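Local coordinates for aspartate aminotransferase (Plasmodium falciparum, PDB 3K7Y), which probably catalyses the pyridoxal-phosphate-dependent transfer of an amino group from L-aspartate to 2-oxoglutarate, giving oxaloacetate and L-glutamate, at residues D158-Y161 against D162-L165; R169-P172 against N173-V177; A365-L368 against K369-H372. All coordinates share one frame; numbering follows the deposited sequence.

Contact 1: D158-Y161 against D162-L165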
loop_
_atom_site.group_PDB
_atom_site.type_symbol
_atom_site.label_atom_id
_atom_site.label_comp_id
_atom_site.label_asym_id
_atom_site.label_seq_id
_atom_site.Cartn_x
_atom_site.Cartn_y
_atom_site.Cartn_z
ATOM N N ASP A 158 8.351 34.469 -8.835
ATOM C CA ASP A 158 7.685 33.911 -9.996
ATOM C C ASP A 158 8.700 32.916 -10.497
ATOM O O ASP A 158 9.832 32.901 -10.011
ATOM C CB ASP A 158 7.456 35.004 -11.045
ATOM C CG ASP A 158 6.311 34.680 -12.023
ATOM O OD1 ASP A 158 6.105 33.487 -12.398
ATOM O OD2 ASP A 158 5.629 35.653 -12.444
ATOM N N ILE A 159 8.311 32.073 -11.445
ATOM C CA ILE A 159 9.277 31.202 -12.117
ATOM C C ILE A 159 10.266 32.068 -12.890
ATOM O O ILE A 159 9.903 33.103 -13.434
ATOM C CB ILE A 159 8.585 30.224 -13.082
ATOM C CG1 ILE A 159 7.663 29.298 -12.312
ATOM C CG2 ILE A 159 9.596 29.406 -13.852
ATOM C CD1 ILE A 159 6.480 28.873 -13.101
ATOM N N ASN A 160 11.519 31.651 -12.914
ATOM C CA ASN A 160 12.517 32.290 -13.724
ATOM C C ASN A 160 12.601 31.464 -14.996
ATOM O O ASN A 160 13.401 30.522 -15.084
ATOM C CB ASN A 160 13.838 32.272 -12.976
ATOM C CG ASN A 160 14.918 33.037 -13.679
ATOM O OD1 ASN A 160 15.102 32.931 -14.901
ATOM N ND2 ASN A 160 15.665 33.813 -12.904
ATOM N N TYR A 161 11.755 31.798 -15.972
ATOM C CA TYR A 161 11.602 30.972 -17.172
ATOM C C TYR A 161 12.855 30.985 -18.038
ATOM O O TYR A 161 13.002 30.155 -18.931
ATOM C CB TYR A 161 10.402 31.414 -18.001
ATOM C CG TYR A 161 9.048 31.292 -17.327
ATOM C CD1 TYR A 161 8.226 30.185 -17.558
ATOM C CD2 TYR A 161 8.574 32.300 -16.484
ATOM C CE1 TYR A 161 6.973 30.074 -16.952
ATOM C CE2 TYR A 161 7.325 32.201 -15.872
ATOM C CZ TYR A 161 6.527 31.085 -16.108
ATOM O OH TYR A 161 5.293 30.990 -15.487
ATOM N N ASP A 162 13.758 31.924 -17.767
ATOM C CA ASP A 162 14.972 32.084 -18.564
ATOM C C ASP A 162 15.977 31.028 -18.164
ATOM O O ASP A 162 16.489 30.302 -19.017
ATOM C CB ASP A 162 15.580 33.479 -18.363
ATOM C CG ASP A 162 14.590 34.611 -18.666
ATOM O OD1 ASP A 162 13.402 34.528 -18.257
ATOM O OD2 ASP A 162 15.006 35.606 -19.307
ATOM N N LEU A 163 16.242 30.952 -16.857
ATOM C CA LEU A 163 17.166 29.973 -16.281
ATOM C C LEU A 163 16.579 28.556 -16.222
ATOM O O LEU A 163 17.317 27.576 -16.275
ATOM C CB LEU A 163 17.619 30.416 -14.887
ATOM C CG LEU A 163 18.494 31.664 -14.781
ATOM C CD1 LEU A 163 18.483 32.183 -13.363
ATOM C CD2 LEU A 163 19.920 31.388 -15.226
ATOM N N PHE A 164 15.263 28.443 -16.102
ATOM C CA PHE A 164 14.623 27.134 -16.124
ATOM C C PHE A 164 14.846 26.387 -17.464
ATOM O O PHE A 164 15.231 25.209 -17.468
ATOM C CB PHE A 164 13.132 27.269 -15.760
ATOM C CG PHE A 164 12.288 26.054 -16.095
ATOM C CD1 PHE A 164 12.698 24.768 -15.745
ATOM C CD2 PHE A 164 11.065 26.204 -16.736
ATOM C CE1 PHE A 164 11.909 23.643 -16.057
ATOM C CE2 PHE A 164 10.268 25.089 -17.047
ATOM C CZ PHE A 164 10.691 23.808 -16.711
ATOM N N LEU A 165 14.617 27.074 -18.584
ATOM C CA LEU A 165 14.811 26.479 -19.913
ATOM C C LEU A 165 16.272 26.333 -20.294
ATOM O O LEU A 165 16.620 25.469 -21.094
ATOM C CB LEU A 165 14.087 27.272 -20.990
ATOM C CG LEU A 165 12.584 27.435 -20.832
ATOM C CD1 LEU A 165 12.111 28.523 -21.763
ATOM C CD2 LEU A 165 11.870 26.163 -21.129
#
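Asn160 caps the start of helix 161-170, and its side chain accepts from the backbone just ahead of it. OD1 takes the N-H of Leu163 at 3.0 Å in a nearly straight bond (173° at the hydrogen), with the donor standing 39° out of the amide's carbonyl plane rather than on a lone pair. The N-H of Asp162 reaches the same oxygen only weakly, at 3.3 Å. The amide can do this because CG lies anti to the Asn160 backbone N (chi1 -174°), which carries OD1 forward over the first turn. Its other branch, ND2, meets CD1 of Leu163 at 3.3 Å and is hydrogen-bonded to Asp153 of the neighbouring strand. Behind the cap, Asn160 O receives Phe164 N at 3.0 Å, the first firm bond of the helix; the next, from Leu165 N to Tyr161 O, is long and weak. The Leu165 side chain lies against the same carbonyl, its CG 3.3 Å from Tyr161 O. The Tyr161 ring itself swings back from the helix: CG2 of Ile159 sits 3.8 Å above the centre of one face, and the ring also stacks with Tyr195. This is the classic Asx N-cap: the amide oxygen takes the N-H of Leu163 firmly and that of Asp162 weakly, while the bond from ND2 to Asp153 would help to fix this amide orientation and ties the turn to the adjacent strand.

Contact 2: R169-P172 against N173-V177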
loop_
_atom_site.group_PDB
_atom_site.type_symbol
_atom_site.label_atom_id
_atom_site.label_comp_id
_atom_site.label_asym_id
_atom_site.label_seq_id
_atom_site.Cartn_x
_atom_site.Cartn_y
_atom_site.Cartn_z
ATOM N N ARG A 169 18.112 22.846 -21.205
ATOM C CA ARG A 169 18.835 22.747 -22.469
ATOM C C ARG A 169 20.251 22.166 -22.370
ATOM O O ARG A 169 20.770 21.649 -23.351
ATOM C CB ARG A 169 18.882 24.103 -23.178
ATOM C CG ARG A 169 17.731 24.384 -24.131
ATOM C CD ARG A 169 18.070 25.548 -25.066
ATOM N NE ARG A 169 16.962 25.937 -25.948
ATOM C CZ ARG A 169 16.651 25.347 -27.109
ATOM N NH1 ARG A 169 17.347 24.307 -27.555
ATOM N NH2 ARG A 169 15.631 25.794 -27.836
ATOM N N ASN A 170 20.892 22.248 -21.215
ATOM C CA ASN A 170 22.249 21.706 -21.116
ATOM C C ASN A 170 22.431 20.560 -20.128
ATOM O O ASN A 170 23.552 20.172 -19.815
ATOM C CB ASN A 170 23.293 22.813 -20.913
ATOM C CG ASN A 170 22.688 24.108 -20.396
ATOM O OD1 ASN A 170 22.475 25.053 -21.162
ATOM N ND2 ASN A 170 22.399 24.155 -19.093
ATOM N N ILE A 171 21.317 20.011 -19.663
ATOM C CA ILE A 171 21.334 18.827 -18.826
ATOM C C ILE A 171 21.359 17.595 -19.726
ATOM O O ILE A 171 20.381 17.342 -20.429
ATOM C CB ILE A 171 20.098 18.764 -17.888
ATOM C CG1 ILE A 171 18.787 18.786 -18.695
ATOM C CG2 ILE A 171 20.157 19.898 -16.853
ATOM C CD1 ILE A 171 17.584 18.250 -17.967
ATOM N N PRO A 172 22.447 16.797 -19.683
ATOM C CA PRO A 172 22.594 15.706 -20.631
ATOM C C PRO A 172 21.535 15.627 -21.751
ATOM O O PRO A 172 21.292 16.616 -22.456
ATOM C CB PRO A 172 22.564 14.491 -19.712
ATOM C CG PRO A 172 23.267 15.008 -18.442
ATOM C CD PRO A 172 23.291 16.529 -18.507
ATOM N N ASN A 173 20.933 14.457 -21.917
ATOM C CA ASN A 173 20.104 14.146 -23.076
ATOM C C ASN A 173 19.304 12.930 -22.694
ATOM O O ASN A 173 19.869 11.955 -22.187
ATOM C CB ASN A 173 20.981 13.772 -24.276
ATOM C CG ASN A 173 21.193 14.919 -25.237
ATOM O OD1 ASN A 173 22.275 15.507 -25.290
ATOM N ND2 ASN A 173 20.164 15.232 -26.024
ATOM N N GLY A 174 18.001 12.951 -22.941
ATOM C CA GLY A 174 17.166 11.900 -22.393
ATOM C C GLY A 174 17.392 11.836 -20.887
ATOM O O GLY A 174 17.508 10.754 -20.307
ATOM N N SER A 175 17.494 12.999 -20.256
ATOM C CA SER A 175 17.522 13.043 -18.816
ATOM C C SER A 175 16.102 12.843 -18.330
ATOM O O SER A 175 15.130 13.174 -19.015
ATOM C CB SER A 175 18.076 14.364 -18.310
ATOM O OG SER A 175 19.402 14.551 -18.774
ATOM N N SER A 176 15.990 12.266 -17.149
ATOM C CA SER A 176 14.710 11.986 -16.556
ATOM C C SER A 176 14.418 13.158 -15.656
ATOM O O SER A 176 15.255 13.523 -14.829
ATOM C CB SER A 176 14.792 10.690 -15.757
ATOM O OG SER A 176 15.653 9.765 -16.406
ATOM N N VAL A 177 13.249 13.767 -15.829
ATOM C CA VAL A 177 12.909 14.981 -15.083
ATOM C C VAL A 177 11.504 14.916 -14.506
ATOM O O VAL A 177 10.562 14.490 -15.177
ATOM C CB VAL A 177 13.039 16.258 -15.954
ATOM C CG1 VAL A 177 12.737 17.507 -15.136
ATOM C CG2 VAL A 177 14.414 16.355 -16.544
#
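Ile171 reaches across the turn that leaves helix 161-170, its side chain and its carbonyl both meeting Ser175. Its CG1 is placed between the backbone N and the carbonyl carbon (chi1 58°), and from there CD1 extends to Ser175 CB at 3.9 Å. The same methyl approaches CG2 of Val177 at 4.0 Å, the two branched side chains crossing at a slant in a small apolar contact. On the polar side, Ser175 OG donates a weak hydrogen bond to Ile171 O over 3.4 Å; that carbonyl also has a weak partner in His208. Pro172 follows, and its CB lies 3.3 Å from Ser175 OG, with CG a little farther off, so the hydroxyl is flanked by proline carbon as well as by the isoleucine carbonyl. Past the proline, its own carbonyl accepts a hydrogen bond from Lys206. The turn thus joins helix 161-170 to strand 176-179 of the large mixed sheet. Tyr126 of the adjacent parallel strand 124-128 packs against Ile171, Pro172, Ser175 and Val177, whereas the backbones of Ser175 and Val177 bond to strand 209-214, the neighbour at the other edge of strand 176-179.

Contact 3: A365-L368 against K369-H372; sequences AEHL and KTHH
Lys369 folds back over the preceding turn to meet Glu366, three residues earlier. Its CB starts out next to the backbone, 3.6 Å from Leu368 C. CG, anti to its own carbonyl carbon (chi1 -73°), lies 3.7 Å from Ala365 O. From there the chain runs extended through CD, which lies 3.3 Å from OE1 of Glu366, so that the aliphatic part of the lysine already rests against the carboxylate. CE stays near both Glu366 OE1 and Ala365 O, and a bend at the last torsion then delivers the ammonium group. NZ forms a salt bridge with Glu366 OE2 at 3.2 Å, arriving on the syn side of the carboxylate but 29° out of its plane; the bond to OE1 is weak. The glutamate helps by kinking at chi2 (55°), which turns its carboxylate toward the lysine.

In the other half of the turn the carbonyl of His367 is the meeting point. Thr370 gives it two weak bonds, from OG1 at 3.3 Å and from its backbone N, while CD2 of His371 comes to 3.5 Å from the same oxygen. Within the second segment, Thr370 OG1 also stands over the centre of one face of the His371 imidazole. Further out, the two histidines lean on helix 390-403, His367 against Ser401 and His371 against Tyr393 and Lys397, and Leu368 packs on Ile373 and Ile375.

Chemically, this turn before strand 373-374 relies on one charge pair and several weak bonds rather than on regular helical hydrogen bonding. The ammonium group faces both carboxylate oxygens, more closely OE2, and the nearby carboxylate would be expected to favour the charged ammonium.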
loop_
_atom_site.group_PDB
_atom_site.type_symbol
_atom_site.label_atom_id
_atom_site.label_comp_id
_atom_site.label_asym_id
_atom_site.label_seq_id
_atom_site.Cartn_x
_atom_site.Cartn_y
_atom_site.Cartn_z
ATOM N N ALA A 365 9.348 32.028 11.370
ATOM C CA ALA A 365 8.607 30.786 11.600
ATOM C C ALA A 365 8.563 30.326 13.058
ATOM O O ALA A 365 7.520 29.864 13.530
ATOM C CB ALA A 365 9.146 29.676 10.704
ATOM N N GLU A 366 9.681 30.454 13.766
ATOM C CA GLU A 366 9.774 29.948 15.131
ATOM C C GLU A 366 9.333 31.001 16.135
ATOM O O GLU A 366 9.155 30.708 17.314
ATOM C CB GLU A 366 11.192 29.424 15.430
ATOM C CG GLU A 366 11.249 28.116 16.249
ATOM C CD GLU A 366 10.432 26.967 15.623
ATOM O OE1 GLU A 366 9.767 26.238 16.389
ATOM O OE2 GLU A 366 10.440 26.793 14.377
ATOM N N HIS A 367 9.151 32.230 15.664
ATOM C CA HIS A 367 8.597 33.278 16.509
ATOM C C HIS A 367 7.085 33.324 16.378
ATOM O O HIS A 367 6.395 33.839 17.253
ATOM C CB HIS A 367 9.185 34.657 16.185
ATOM C CG HIS A 367 9.231 35.563 17.371
ATOM N ND1 HIS A 367 8.130 35.790 18.175
ATOM C CD2 HIS A 367 10.253 36.257 17.926
ATOM C CE1 HIS A 367 8.468 36.601 19.163
ATOM N NE2 HIS A 367 9.752 36.898 19.037
ATOM N N LEU A 368 6.577 32.791 15.277
ATOM C CA LEU A 368 5.152 32.759 15.032
ATOM C C LEU A 368 4.501 31.676 15.861
ATOM O O LEU A 368 3.287 31.481 15.792
ATOM C CB LEU A 368 4.875 32.489 13.555
ATOM C CG LEU A 368 4.609 33.638 12.571
ATOM C CD1 LEU A 368 4.305 33.074 11.192
ATOM C CD2 LEU A 368 3.469 34.539 13.026
ATOM N N LYS A 369 5.318 30.957 16.627
ATOM C CA LYS A 369 4.831 29.871 17.474
ATOM C C LYS A 369 4.601 30.317 18.914
ATOM O O LYS A 369 3.791 29.710 19.609
ATOM C CB LYS A 369 5.746 28.647 17.385
ATOM C CG LYS A 369 5.599 27.918 16.050
ATOM C CD LYS A 369 6.563 26.745 15.847
ATOM C CE LYS A 369 6.340 26.127 14.459
ATOM N NZ LYS A 369 7.575 25.585 13.820
ATOM N N THR A 370 5.274 31.394 19.342
ATOM C CA THR A 370 5.017 32.009 20.661
ATOM C C THR A 370 3.570 32.499 20.713
ATOM O O THR A 370 2.920 32.478 21.761
ATOM C CB THR A 370 6.015 33.162 21.041
ATOM O OG1 THR A 370 5.611 34.401 20.447
ATOM C CG2 THR A 370 7.443 32.850 20.610
ATOM N N HIS A 371 3.087 32.955 19.566
ATOM C CA HIS A 371 1.665 33.079 19.305
ATOM C C HIS A 371 1.278 31.724 18.720
ATOM O O HIS A 371 2.140 30.968 18.270
ATOM C CB HIS A 371 1.425 34.204 18.310
ATOM C CG HIS A 371 2.354 35.359 18.494
ATOM N ND1 HIS A 371 2.170 36.302 19.478
ATOM C CD2 HIS A 371 3.493 35.703 17.849
ATOM C CE1 HIS A 371 3.140 37.195 19.416
ATOM N NE2 HIS A 371 3.957 36.855 18.437
ATOM N N HIS A 372 0.002 31.379 18.717
ATOM C CA HIS A 372 -0.288 29.964 18.538
ATOM C C HIS A 372 -0.624 29.590 17.095
ATOM O O HIS A 372 -1.606 28.898 16.804
ATOM C CB HIS A 372 -1.263 29.487 19.625
ATOM C CG HIS A 372 -0.786 29.810 21.009
ATOM N ND1 HIS A 372 -1.249 30.898 21.722
ATOM C CD2 HIS A 372 0.173 29.237 21.779
ATOM C CE1 HIS A 372 -0.621 30.963 22.884
ATOM N NE2 HIS A 372 0.245 29.964 22.945
#

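Contacts 1 and 2 share helix 161-170, one at its beginning and the other where it leaves for strand 176-179, and both reach the large mixed sheet; their centres lie about 16 Å apart. Contact 3 stands alone, about 20 Å from contact 1 and 29 Å from contact 2 at nearest atoms, against helix 390-403. Contact 2 is the most buried and has an apolar component, joining isoleucine to valine. Contact 1 is partly buried and works through backbone N-H groups and a capping amide. Contact 3, also partly buried, is the one with a salt bridge, made by an exposed glutamate and a partly exposed lysine in an irregular loop.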